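Uncharacterized protein (Legionella pneumophila subsp. pneumophila, PDB 4WRP) is of unknown function but is probably a Legionella effector, represented here by its helical C-terminal domain of the DUF5617 family. Local coordinates at residues T1-G4 against A8-E11; D47-G52 against V74-V79; G85-S90 against V94-N99. One frame throughout, in Å; residues are numbered along the deposited sequence.

Interaction 1: T1-G4 against A8-E11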
ATOM      1  N   THR A   1       0.573  16.496  -9.918  1.00 71.29           N
ATOM      2  CA  THR A   1      -0.910  16.382  -9.649  1.00 68.36           C
ATOM      3  C   THR A   1      -1.312  15.646  -8.362  1.00 59.52           C
ATOM      4  O   THR A   1      -0.578  14.816  -7.796  1.00 57.71           O
ATOM      5  CB  THR A   1      -1.643  15.668 -10.786  1.00 69.28           C
ATOM      6  OG1 THR A   1      -1.096  14.346 -10.912  1.00 71.33           O
ATOM      7  CG2 THR A   1      -1.536  16.471 -12.104  1.00 70.36           C
ATOM      8  N   ILE A   2      -2.541  15.921  -7.954  1.00 51.66           N
ATOM      9  CA  ILE A   2      -3.032  15.567  -6.631  1.00 45.38           C
ATOM     10  C   ILE A   2      -3.991  14.408  -6.763  1.00 38.21           C
ATOM     11  O   ILE A   2      -5.007  14.562  -7.398  1.00 36.08           O
ATOM     12  CB  ILE A   2      -3.763  16.786  -6.014  1.00 45.12           C
ATOM     13  CG1 ILE A   2      -2.842  18.015  -6.022  1.00 46.74           C
ATOM     14  CG2 ILE A   2      -4.267  16.484  -4.606  1.00 45.06           C
ATOM     15  CD1 ILE A   2      -1.601  17.866  -5.177  1.00 46.77           C
ATOM     16  N   PRO A   3      -3.683  13.259  -6.147  1.00 34.71           N
ATOM     17  CA  PRO A   3      -4.608  12.139  -6.252  1.00 34.76           C
ATOM     18  C   PRO A   3      -5.979  12.407  -5.558  1.00 35.24           C
ATOM     19  O   PRO A   3      -6.031  12.844  -4.407  1.00 33.27           O
ATOM     20  CB  PRO A   3      -3.848  10.991  -5.600  1.00 33.54           C
ATOM     21  CG  PRO A   3      -2.876  11.622  -4.667  1.00 34.66           C
ATOM     22  CD  PRO A   3      -2.479  12.898  -5.375  1.00 35.40           C
ATOM     23  N   GLY A   4      -7.058  12.160  -6.314  1.00 34.57           N
ATOM     24  CA  GLY A   4      -8.420  12.507  -5.959  1.00 33.63           C
ATOM     25  C   GLY A   4      -9.232  11.420  -5.332  1.00 32.53           C
ATOM     26  O   GLY A   4     -10.407  11.627  -5.077  1.00 33.42           O
ATOM     27  N   ALA A   8      -6.125   6.281  -6.684  1.00 27.36           N
ATOM     28  CA  ALA A   8      -5.172   7.170  -7.379  1.00 27.39           C
ATOM     29  C   ALA A   8      -3.940   7.429  -6.522  1.00 27.44           C
ATOM     30  O   ALA A   8      -2.813   7.440  -7.055  1.00 26.47           O
ATOM     31  CB  ALA A   8      -5.818   8.479  -7.775  1.00 28.85           C
ATOM     32  N   TYR A   9      -4.121   7.607  -5.207  1.00 25.32           N
ATOM     33  CA  TYR A   9      -2.938   7.693  -4.319  1.00 25.23           C
ATOM     34  C   TYR A   9      -2.083   6.390  -4.409  1.00 24.77           C
ATOM     35  O   TYR A   9      -0.866   6.432  -4.473  1.00 23.49           O
ATOM     36  CB  TYR A   9      -3.335   7.987  -2.868  1.00 25.19           C
ATOM     37  CG  TYR A   9      -2.129   7.971  -1.967  1.00 25.34           C
ATOM     38  CD1 TYR A   9      -1.650   6.781  -1.437  1.00 25.35           C
ATOM     39  CD2 TYR A   9      -1.451   9.149  -1.640  1.00 29.39           C
ATOM     40  CE1 TYR A   9      -0.526   6.750  -0.626  1.00 25.85           C
ATOM     41  CE2 TYR A   9      -0.313   9.131  -0.815  1.00 29.32           C
ATOM     42  CZ  TYR A   9       0.137   7.925  -0.313  1.00 27.95           C
ATOM     43  OH  TYR A   9       1.234   7.863   0.488  1.00 27.28           O
ATOM     44  N   HIS A  10      -2.757   5.245  -4.423  1.00 22.90           N
ATOM     45  CA  HIS A  10      -2.078   3.972  -4.494  1.00 22.96           C
ATOM     46  C   HIS A  10      -1.337   3.785  -5.789  1.00 23.02           C
ATOM     47  O   HIS A  10      -0.269   3.245  -5.773  1.00 23.47           O
ATOM     48  CB  HIS A  10      -3.031   2.799  -4.183  1.00 22.74           C
ATOM     49  CG  HIS A  10      -2.358   1.479  -4.181  1.00 25.38           C
ATOM     50  ND1 HIS A  10      -1.389   1.139  -3.265  1.00 24.48           N
ATOM     51  CD2 HIS A  10      -2.470   0.420  -5.024  1.00 25.62           C
ATOM     52  CE1 HIS A  10      -0.937  -0.069  -3.544  1.00 23.82           C
ATOM     53  NE2 HIS A  10      -1.585  -0.527  -4.600  1.00 23.92           N
ATOM     54  N   GLU A  11      -1.874   4.260  -6.898  0.50 24.39           N
ATOM     55  CA  GLU A  11      -1.117   4.184  -8.159  0.50 26.97           C
ATOM     56  C   GLU A  11       0.202   4.991  -8.086  0.50 27.70           C
ATOM     57  O   GLU A  11       1.260   4.524  -8.494  0.50 27.94           O
ATOM     58  CB  GLU A  11      -1.962   4.675  -9.319  0.50 29.77           C
ATOM     59  CG  GLU A  11      -1.205   4.519 -10.606  0.50 33.04           C
ATOM     60  CD  GLU A  11      -0.479   3.170 -10.667  0.50 35.94           C
ATOM     61  OE1 GLU A  11       0.763   3.173 -10.880  0.50 36.44           O
ATOM     62  OE2 GLU A  11      -1.148   2.112 -10.439  0.50 37.45           O
TER
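Pro3 sets its ring against the first turn of helix 6-21, where CB comes within 3.4 Å of the backbone N of Tyr9 and CG lies 4.1 Å from Tyr9 CB. On the neighbouring residue the methyl of Ala8 meets the same ring, CB to CB at 3.9 Å, while also lying near Gly4 N. The contact is thus apolar and close to the helix backbone, which suits a compact proline on one side and a lone methyl on the other. The N-terminal segment has no regular structure of its own; it touches the helix it precedes through Pro3 and, at the margin, Gly4, in a domain built of helices with no strands. The Tyr9 side chain runs alongside Pro3 and points the same way. With CG anti to the backbone N (chi1 176°), Tyr9 places its ring so that Pro3 CG lies at the ring edge, near its plane, and carries the hydroxyl onward to hydrogen bonds with Tyr48 and Asn68. Further out, Phe65 also packs on Pro3, and the carbonyl O of Pro3 accepts a hydrogen bond from Trp67 NE1. At the start of the helix, Asn5 OD1 takes the backbone N-H of Ala8.

Interaction 2: D47-G52 against V74-V79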
ATOM      1  N   ASP A  47       9.990   1.578   6.548  1.00 27.77           N
ATOM      2  CA  ASP A  47      10.450   2.954   6.436  1.00 29.61           C
ATOM      3  C   ASP A  47       9.291   3.854   6.006  1.00 27.79           C
ATOM      4  O   ASP A  47       9.090   4.937   6.570  1.00 28.05           O
ATOM      5  CB  ASP A  47      11.665   3.053   5.495  1.00 31.63           C
ATOM      6  CG  ASP A  47      12.156   4.470   5.332  1.00 34.90           C
ATOM      7  OD1 ASP A  47      12.414   5.094   6.391  1.00 35.06           O
ATOM      8  OD2 ASP A  47      12.259   4.952   4.157  1.00 32.82           O
ATOM      9  N   TYR A  48       8.468   3.376   5.084  1.00 25.91           N
ATOM     10  CA  TYR A  48       7.274   4.117   4.648  1.00 25.80           C
ATOM     11  C   TYR A  48       6.317   4.433   5.789  1.00 26.22           C
ATOM     12  O   TYR A  48       5.785   5.516   5.845  1.00 25.15           O
ATOM     13  CB  TYR A  48       6.531   3.358   3.557  1.00 24.78           C
ATOM     14  CG  TYR A  48       5.230   3.935   3.091  1.00 23.33           C
ATOM     15  CD1 TYR A  48       5.179   5.128   2.375  1.00 24.88           C
ATOM     16  CD2 TYR A  48       4.039   3.282   3.362  1.00 23.74           C
ATOM     17  CE1 TYR A  48       3.993   5.649   1.911  1.00 24.21           C
ATOM     18  CE2 TYR A  48       2.830   3.806   2.941  1.00 24.12           C
ATOM     19  CZ  TYR A  48       2.814   4.976   2.192  1.00 25.47           C
ATOM     20  OH  TYR A  48       1.607   5.476   1.772  1.00 27.42           O
ATOM     21  N   THR A  49       6.115   3.485   6.691  1.00 28.34           N
ATOM     22  CA  THR A  49       5.159   3.682   7.787  1.00 30.39           C
ATOM     23  C   THR A  49       5.756   4.547   8.901  1.00 32.38           C
ATOM     24  O   THR A  49       5.062   4.863   9.828  1.00 33.63           O
ATOM     25  CB  THR A  49       4.738   2.352   8.384  1.00 30.14           C
ATOM     26  OG1 THR A  49       5.889   1.749   8.981  1.00 32.37           O
ATOM     27  CG2 THR A  49       4.151   1.402   7.299  1.00 29.94           C
ATOM     28  N   LYS A  50       7.040   4.901   8.813  1.00 34.20           N
ATOM     29  CA  LYS A  50       7.700   5.680   9.824  1.00 38.54           C
ATOM     30  C   LYS A  50       8.075   7.037   9.256  1.00 39.59           C
ATOM     31  O   LYS A  50       8.981   7.647   9.728  1.00 39.02           O
ATOM     32  CB  LYS A  50       8.968   4.966  10.301  1.00 40.69           C
ATOM     33  CG  LYS A  50       8.721   3.686  11.075  1.00 44.07           C
ATOM     34  CD  LYS A  50      10.022   2.950  11.334  1.00 47.92           C
ATOM     35  CE  LYS A  50       9.937   2.008  12.533  1.00 54.08           C
ATOM     36  NZ  LYS A  50       8.993   0.845  12.438  1.00 55.67           N
ATOM     37  N   GLY A  51       7.419   7.481   8.194  1.00 40.83           N
ATOM     38  CA  GLY A  51       7.696   8.812   7.648  1.00 40.86           C
ATOM     39  C   GLY A  51       8.585   8.849   6.427  1.00 39.03           C
ATOM     40  O   GLY A  51       8.745   9.918   5.845  1.00 37.79           O
ATOM     41  N   GLY A  52       9.185   7.719   6.051  1.00 35.06           N
ATOM     42  CA  GLY A  52       9.881   7.626   4.774  1.00 35.48           C
ATOM     43  C   GLY A  52      11.256   8.274   4.697  1.00 38.57           C
ATOM     44  O   GLY A  52      11.777   8.552   3.602  1.00 38.88           O
ATOM     45  N   VAL A  74      -2.778   0.673   6.086  1.00 25.97           N
ATOM     46  CA  VAL A  74      -2.836  -0.594   5.348  1.00 25.69           C
ATOM     47  C   VAL A  74      -1.443  -1.227   5.204  1.00 25.18           C
ATOM     48  O   VAL A  74      -1.279  -2.431   5.444  1.00 23.57           O
ATOM     49  CB  VAL A  74      -3.531  -0.391   3.979  1.00 27.39           C
ATOM     50  CG1 VAL A  74      -3.569  -1.693   3.182  1.00 27.81           C
ATOM     51  CG2 VAL A  74      -4.963   0.126   4.240  1.00 29.47           C
ATOM     52  N   VAL A  75      -0.431  -0.431   4.832  1.00 24.01           N
ATOM     53  CA  VAL A  75       0.931  -0.958   4.641  1.00 23.60           C
ATOM     54  C   VAL A  75       1.470  -1.464   5.985  1.00 25.42           C
ATOM     55  O   VAL A  75       2.077  -2.494   6.079  1.00 23.04           O
ATOM     56  CB  VAL A  75       1.818   0.072   3.976  1.00 24.02           C
ATOM     57  CG1 VAL A  75       3.257  -0.372   3.943  1.00 25.79           C
ATOM     58  CG2 VAL A  75       1.336   0.296   2.535  1.00 23.52           C
ATOM     59  N   ASP A  76       1.141  -0.786   7.056  1.00 26.45           N
ATOM     60  CA  ASP A  76       1.517  -1.282   8.385  1.00 27.72           C
ATOM     61  C   ASP A  76       0.898  -2.661   8.705  1.00 27.48           C
ATOM     62  O   ASP A  76       1.569  -3.534   9.276  1.00 25.09           O
ATOM     63  CB  ASP A  76       1.130  -0.239   9.405  1.00 32.15           C
ATOM     64  CG  ASP A  76       1.757  -0.501  10.725  1.00 40.93           C
ATOM     65  OD1 ASP A  76       2.984  -0.249  10.852  1.00 45.79           O
ATOM     66  OD2 ASP A  76       1.021  -1.034  11.592  1.00 45.98           O
ATOM     67  N   ASP A  77      -0.357  -2.877   8.306  1.00 27.20           N
ATOM     68  CA  ASP A  77      -0.968  -4.209   8.427  1.00 29.84           C
ATOM     69  C   ASP A  77      -0.229  -5.217   7.540  1.00 27.35           C
ATOM     70  O   ASP A  77      -0.053  -6.378   7.897  1.00 25.72           O
ATOM     71  CB  ASP A  77      -2.422  -4.202   7.976  1.00 32.88           C
ATOM     72  CG  ASP A  77      -3.349  -3.431   8.910  1.00 38.63           C
ATOM     73  OD1 ASP A  77      -2.965  -3.132  10.067  1.00 46.11           O
ATOM     74  OD2 ASP A  77      -4.473  -3.104   8.439  1.00 44.79           O
ATOM     75  N   ILE A  78       0.206  -4.800   6.356  1.00 24.76           N
ATOM     76  CA  ILE A  78       0.951  -5.761   5.514  1.00 22.85           C
ATOM     77  C   ILE A  78       2.308  -6.134   6.176  1.00 23.33           C
ATOM     78  O   ILE A  78       2.746  -7.294   6.179  1.00 25.34           O
ATOM     79  CB  ILE A  78       1.078  -5.218   4.075  1.00 22.37           C
ATOM     80  CG1 ILE A  78      -0.309  -5.115   3.445  1.00 23.62           C
ATOM     81  CG2 ILE A  78       2.007  -6.071   3.252  1.00 23.20           C
ATOM     82  CD1 ILE A  78      -0.339  -4.388   2.101  1.00 24.60           C
ATOM     83  N   VAL A  79       3.013  -5.165   6.722  1.00 24.08           N
ATOM     84  CA  VAL A  79       4.267  -5.437   7.411  1.00 24.95           C
ATOM     85  C   VAL A  79       4.016  -6.431   8.553  1.00 26.36           C
ATOM     86  O   VAL A  79       4.761  -7.377   8.760  1.00 25.87           O
ATOM     87  CB  VAL A  79       4.896  -4.159   7.930  1.00 26.54           C
ATOM     88  CG1 VAL A  79       6.046  -4.453   8.902  1.00 26.82           C
ATOM     89  CG2 VAL A  79       5.364  -3.309   6.741  1.00 25.52           C
TER
HETATM   90  O   HOH W   1       5.259  -1.115   9.895  1.00 50.69           O
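Tyr48 lays the CD2-CE2 edge of its ring against the isopropyl group of Val75. CD2 is 3.8 Å from Val75 CG1, which sits near the ring plane, and CE2 is 3.8 Å from CG2. The two side chains cross at about a right angle, and the beta-branched valine suits this place because it offers a methyl to each of the two ring carbons without needing a long chain. Backbones are close here too, Thr49 CA lying 6.2 Å from Asp76 CA. Thr49 adds its methyl beside the valine: CG2 lies 3.9 Å from Val75 CG1 and 3.7 Å from the backbone N of Asp76. That methyl stands anti to the carbonyl carbon, beside the backbone N, which points it at helix 68-83, while OG1 keeps a hydrogen bond to Asp46 O within its own helix. Toward the exposed side, at Asp76, one water donates to both Thr49 OG1, at 3.1 Å, and Asp76 OD1, at 2.6 Å, joining a hydroxyl and a carboxylate that do not meet directly. Besides Tyr9, the Tyr48 hydroxyl has His71 as a partner, and the ring also meets Trp13, Trp56 and Phe63. The whole is helix-helix packing within an all-helical domain, apolar inside and water-bridged at its edge.

Interaction 3: G85-S90 against V94-N99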
ATOM      1  N   GLY A  85       4.656 -14.212   9.028  1.00 29.35           N
ATOM      2  CA  GLY A  85       5.095 -15.338   8.205  1.00 29.70           C
ATOM      3  C   GLY A  85       4.126 -15.683   7.097  1.00 30.18           C
ATOM      4  O   GLY A  85       4.174 -16.772   6.602  1.00 32.17           O
ATOM      5  N   ASN A  86       3.256 -14.779   6.691  1.00 30.22           N
ATOM      6  CA  ASN A  86       2.279 -15.092   5.628  1.00 32.74           C
ATOM      7  C   ASN A  86       2.843 -15.233   4.206  1.00 33.32           C
ATOM      8  O   ASN A  86       2.196 -15.866   3.361  1.00 34.65           O
ATOM      9  CB  ASN A  86       1.157 -14.076   5.593  1.00 33.47           C
ATOM     10  CG  ASN A  86       0.190 -14.267   6.712  1.00 37.38           C
ATOM     11  OD1 ASN A  86      -0.558 -15.237   6.750  1.00 46.79           O
ATOM     12  ND2 ASN A  86       0.130 -13.319   7.572  1.00 38.39           N
ATOM     13  N   TYR A  87       4.026 -14.675   3.956  1.00 30.79           N
ATOM     14  CA  TYR A  87       4.618 -14.673   2.620  1.00 30.43           C
ATOM     15  C   TYR A  87       5.859 -15.525   2.582  1.00 33.78           C
ATOM     16  O   TYR A  87       6.786 -15.340   3.391  1.00 34.43           O
ATOM     17  CB  TYR A  87       4.917 -13.247   2.151  1.00 29.35           C
ATOM     18  CG  TYR A  87       3.691 -12.401   2.217  1.00 28.57           C
ATOM     19  CD1 TYR A  87       2.713 -12.490   1.214  1.00 29.32           C
ATOM     20  CD2 TYR A  87       3.427 -11.613   3.325  1.00 28.10           C
ATOM     21  CE1 TYR A  87       1.552 -11.782   1.296  1.00 28.36           C
ATOM     22  CE2 TYR A  87       2.255 -10.903   3.414  1.00 28.33           C
ATOM     23  CZ  TYR A  87       1.324 -11.003   2.378  1.00 28.88           C
ATOM     24  OH  TYR A  87       0.147 -10.343   2.451  1.00 29.40           O
ATOM     25  N   THR A  88       5.859 -16.476   1.658  1.00 35.11           N
ATOM     26  CA  THR A  88       7.028 -17.306   1.350  1.00 37.96           C
ATOM     27  C   THR A  88       7.703 -16.912   0.038  1.00 34.60           C
ATOM     28  O   THR A  88       8.872 -17.210  -0.153  1.00 37.13           O
ATOM     29  CB  THR A  88       6.660 -18.802   1.290  1.00 41.15           C
ATOM     30  OG1 THR A  88       5.780 -19.017   0.201  1.00 45.12           O
ATOM     31  CG2 THR A  88       5.928 -19.244   2.564  1.00 43.80           C
ATOM     32  N   THR A  89       7.007 -16.195  -0.838  1.00 33.12           N
ATOM     33  CA  THR A  89       7.647 -15.575  -2.008  1.00 32.30           C
ATOM     34  C   THR A  89       7.428 -14.084  -2.065  1.00 31.23           C
ATOM     35  O   THR A  89       6.390 -13.545  -1.609  1.00 28.56           O
ATOM     36  CB  THR A  89       7.138 -16.183  -3.337  1.00 34.22           C
ATOM     37  OG1 THR A  89       5.758 -15.808  -3.546  1.00 33.92           O
ATOM     38  CG2 THR A  89       7.266 -17.721  -3.293  1.00 36.88           C
ATOM     39  N   SER A  90       8.401 -13.399  -2.656  1.00 30.61           N
ATOM     40  CA  SER A  90       8.294 -11.978  -2.857  1.00 31.53           C
ATOM     41  C   SER A  90       7.214 -11.651  -3.892  1.00 31.06           C
ATOM     42  O   SER A  90       6.572 -10.604  -3.829  1.00 28.02           O
ATOM     43  CB  SER A  90       9.635 -11.409  -3.302  1.00 33.05           C
ATOM     44  OG  SER A  90       9.994 -11.968  -4.552  1.00 37.65           O
ATOM     45  N   VAL A  94       4.371  -8.831  -3.382  1.00 24.00           N
ATOM     46  CA  VAL A  94       4.066  -7.731  -4.249  1.00 26.81           C
ATOM     47  C   VAL A  94       2.678  -7.781  -4.895  1.00 27.55           C
ATOM     48  O   VAL A  94       2.107  -6.728  -5.205  1.00 27.59           O
ATOM     49  CB  VAL A  94       5.132  -7.410  -5.302  1.00 29.67           C
ATOM     50  CG1 VAL A  94       6.509  -7.268  -4.662  1.00 28.84           C
ATOM     51  CG2 VAL A  94       5.108  -8.411  -6.393  1.00 32.95           C
ATOM     52  N   ASP A  95       2.090  -8.962  -5.067  1.00 29.11           N
ATOM     53  CA  ASP A  95       0.658  -9.010  -5.449  1.00 27.44           C
ATOM     54  C   ASP A  95      -0.224  -8.408  -4.367  1.00 25.88           C
ATOM     55  O   ASP A  95      -1.189  -7.728  -4.684  1.00 25.87           O
ATOM     56  CB  ASP A  95       0.179 -10.433  -5.750  1.00 29.82           C
ATOM     57  CG  ASP A  95       0.695 -10.957  -7.136  1.00 35.26           C
ATOM     58  OD1 ASP A  95       0.957 -10.133  -8.031  1.00 36.58           O
ATOM     59  OD2 ASP A  95       0.813 -12.183  -7.321  1.00 37.36           O
ATOM     60  N   ARG A  96       0.079  -8.685  -3.112  1.00 23.56           N
ATOM     61  CA  ARG A  96      -0.679  -8.086  -2.015  1.00 23.49           C
ATOM     62  C   ARG A  96      -0.594  -6.570  -2.106  1.00 23.33           C
ATOM     63  O   ARG A  96      -1.610  -5.884  -2.009  1.00 23.63           O
ATOM     64  CB  ARG A  96      -0.169  -8.593  -0.654  1.00 23.01           C
ATOM     65  CG  ARG A  96      -0.810  -7.917   0.562  1.00 24.70           C
ATOM     66  CD  ARG A  96      -2.206  -8.485   0.934  1.00 27.35           C
ATOM     67  NE  ARG A  96      -2.637  -7.991   2.251  1.00 30.11           N
ATOM     68  CZ  ARG A  96      -3.386  -6.912   2.521  1.00 30.48           C
ATOM     69  NH1 ARG A  96      -3.957  -6.145   1.588  1.00 29.86           N
ATOM     70  NH2 ARG A  96      -3.592  -6.596   3.795  1.00 31.23           N
ATOM     71  N   LEU A  97       0.621  -6.034  -2.313  1.00 24.03           N
ATOM     72  CA  LEU A  97       0.810  -4.592  -2.383  1.00 23.18           C
ATOM     73  C   LEU A  97       0.096  -4.015  -3.575  1.00 24.41           C
ATOM     74  O   LEU A  97      -0.569  -2.958  -3.498  1.00 25.95           O
ATOM     75  CB  LEU A  97       2.283  -4.215  -2.394  1.00 22.94           C
ATOM     76  CG  LEU A  97       3.020  -4.542  -1.113  1.00 22.06           C
ATOM     77  CD1 LEU A  97       4.515  -4.576  -1.362  1.00 23.00           C
ATOM     78  CD2 LEU A  97       2.696  -3.523  -0.019  1.00 23.16           C
ATOM     79  N   ASP A  98       0.134  -4.750  -4.650  1.00 25.11           N
ATOM     80  CA  ASP A  98      -0.446  -4.276  -5.905  1.00 27.97           C
ATOM     81  C   ASP A  98      -1.915  -4.020  -5.729  1.00 27.12           C
ATOM     82  O   ASP A  98      -2.416  -2.980  -6.099  1.00 27.43           O
ATOM     83  CB  ASP A  98      -0.268  -5.352  -6.962  1.00 32.00           C
ATOM     84  CG  ASP A  98      -0.010  -4.801  -8.312  1.00 41.39           C
ATOM     85  OD1 ASP A  98      -0.194  -3.573  -8.506  1.00 44.52           O
ATOM     86  OD2 ASP A  98       0.364  -5.629  -9.198  1.00 43.19           O
ATOM     87  N   ASN A  99      -2.578  -4.952  -5.040  1.00 25.87           N
ATOM     88  CA  ASN A  99      -4.027  -4.996  -4.950  1.00 27.12           C
ATOM     89  C   ASN A  99      -4.627  -4.434  -3.652  1.00 28.28           C
ATOM     90  O   ASN A  99      -5.810  -4.689  -3.359  1.00 28.88           O
ATOM     91  CB  ASN A  99      -4.411  -6.466  -5.103  1.00 28.11           C
ATOM     92  CG  ASN A  99      -4.134  -6.963  -6.511  1.00 28.42           C
ATOM     93  OD1 ASN A  99      -4.685  -6.435  -7.452  1.00 31.32           O
ATOM     94  ND2 ASN A  99      -3.305  -7.957  -6.653  1.00 28.63           N
TER
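Ser90 O accepts from Val94 N at 2.9 Å, an almost straight helical bond with an angle of 165° at the hydrogen, and Val94 CG1 packs 3.4 Å from the same Ser90 O. This is the first turn of helix 90-98, and Thr89 is its N-cap: OG1 takes the N-H of Ala92, as a short hydroxyl side chain can. The loop that leads here leaves helix 68-83 through a Schellman motif at Gly85, whose positive phi suits glycine. At the other end of helix 90-98, Asn99 is the first residue to leave helical backbone angles. Its amide side chain suits that place because it can fold back onto the last turn: Asp95 O is gripped by two donors of Asn99, the backbone N at 3.1 Å and ND2 at 2.9 Å, which reach it from opposite faces of its carbonyl plane, the ND2 bond being bent.

After Gly85 the loop brings Tyr87 against Arg96. The ring and the guanidinium planes are 36° apart, and the side chains meet at a slant, with Asn86 CB over one ring face, toward its rim. Glu81 of helix 68-83 meets both polar ends, OE1 in a hydrogen bond with Tyr87 OH and OE2 in a salt bridge with Arg96 NH2, which is consistent with holding the pair in place. The arginine chain bends at chi2 (81°), wrapping its methylenes about the phenol oxygen, and Tyr87 OH lies 3.2 Å from Arg96 CG, at the edge of the guanidinium.

Overall arrangement
From the N terminus, interaction 1 comes first, closing a short turn where the leading loop meets helix 6-21. Interaction 2 closes a longer loop, bringing the end of helix 34-49 against helix 68-83 across 21 intervening residues. Interaction 3 is again local, joining the connection after helix 68-83 to helix 90-98. The three follow in series, none enclosing or crossing another, yet they touch in space. Tyr9 OH lies 2.7 Å from Tyr48 OH, a probable hydrogen bond linking interactions 1 and 2; Ile78 packs on Arg96 and Leu97, linking 2 and 3; and His10 NE2 probably bonds to Asp98 O, linking 1 and 3. Together they tie the four main helices.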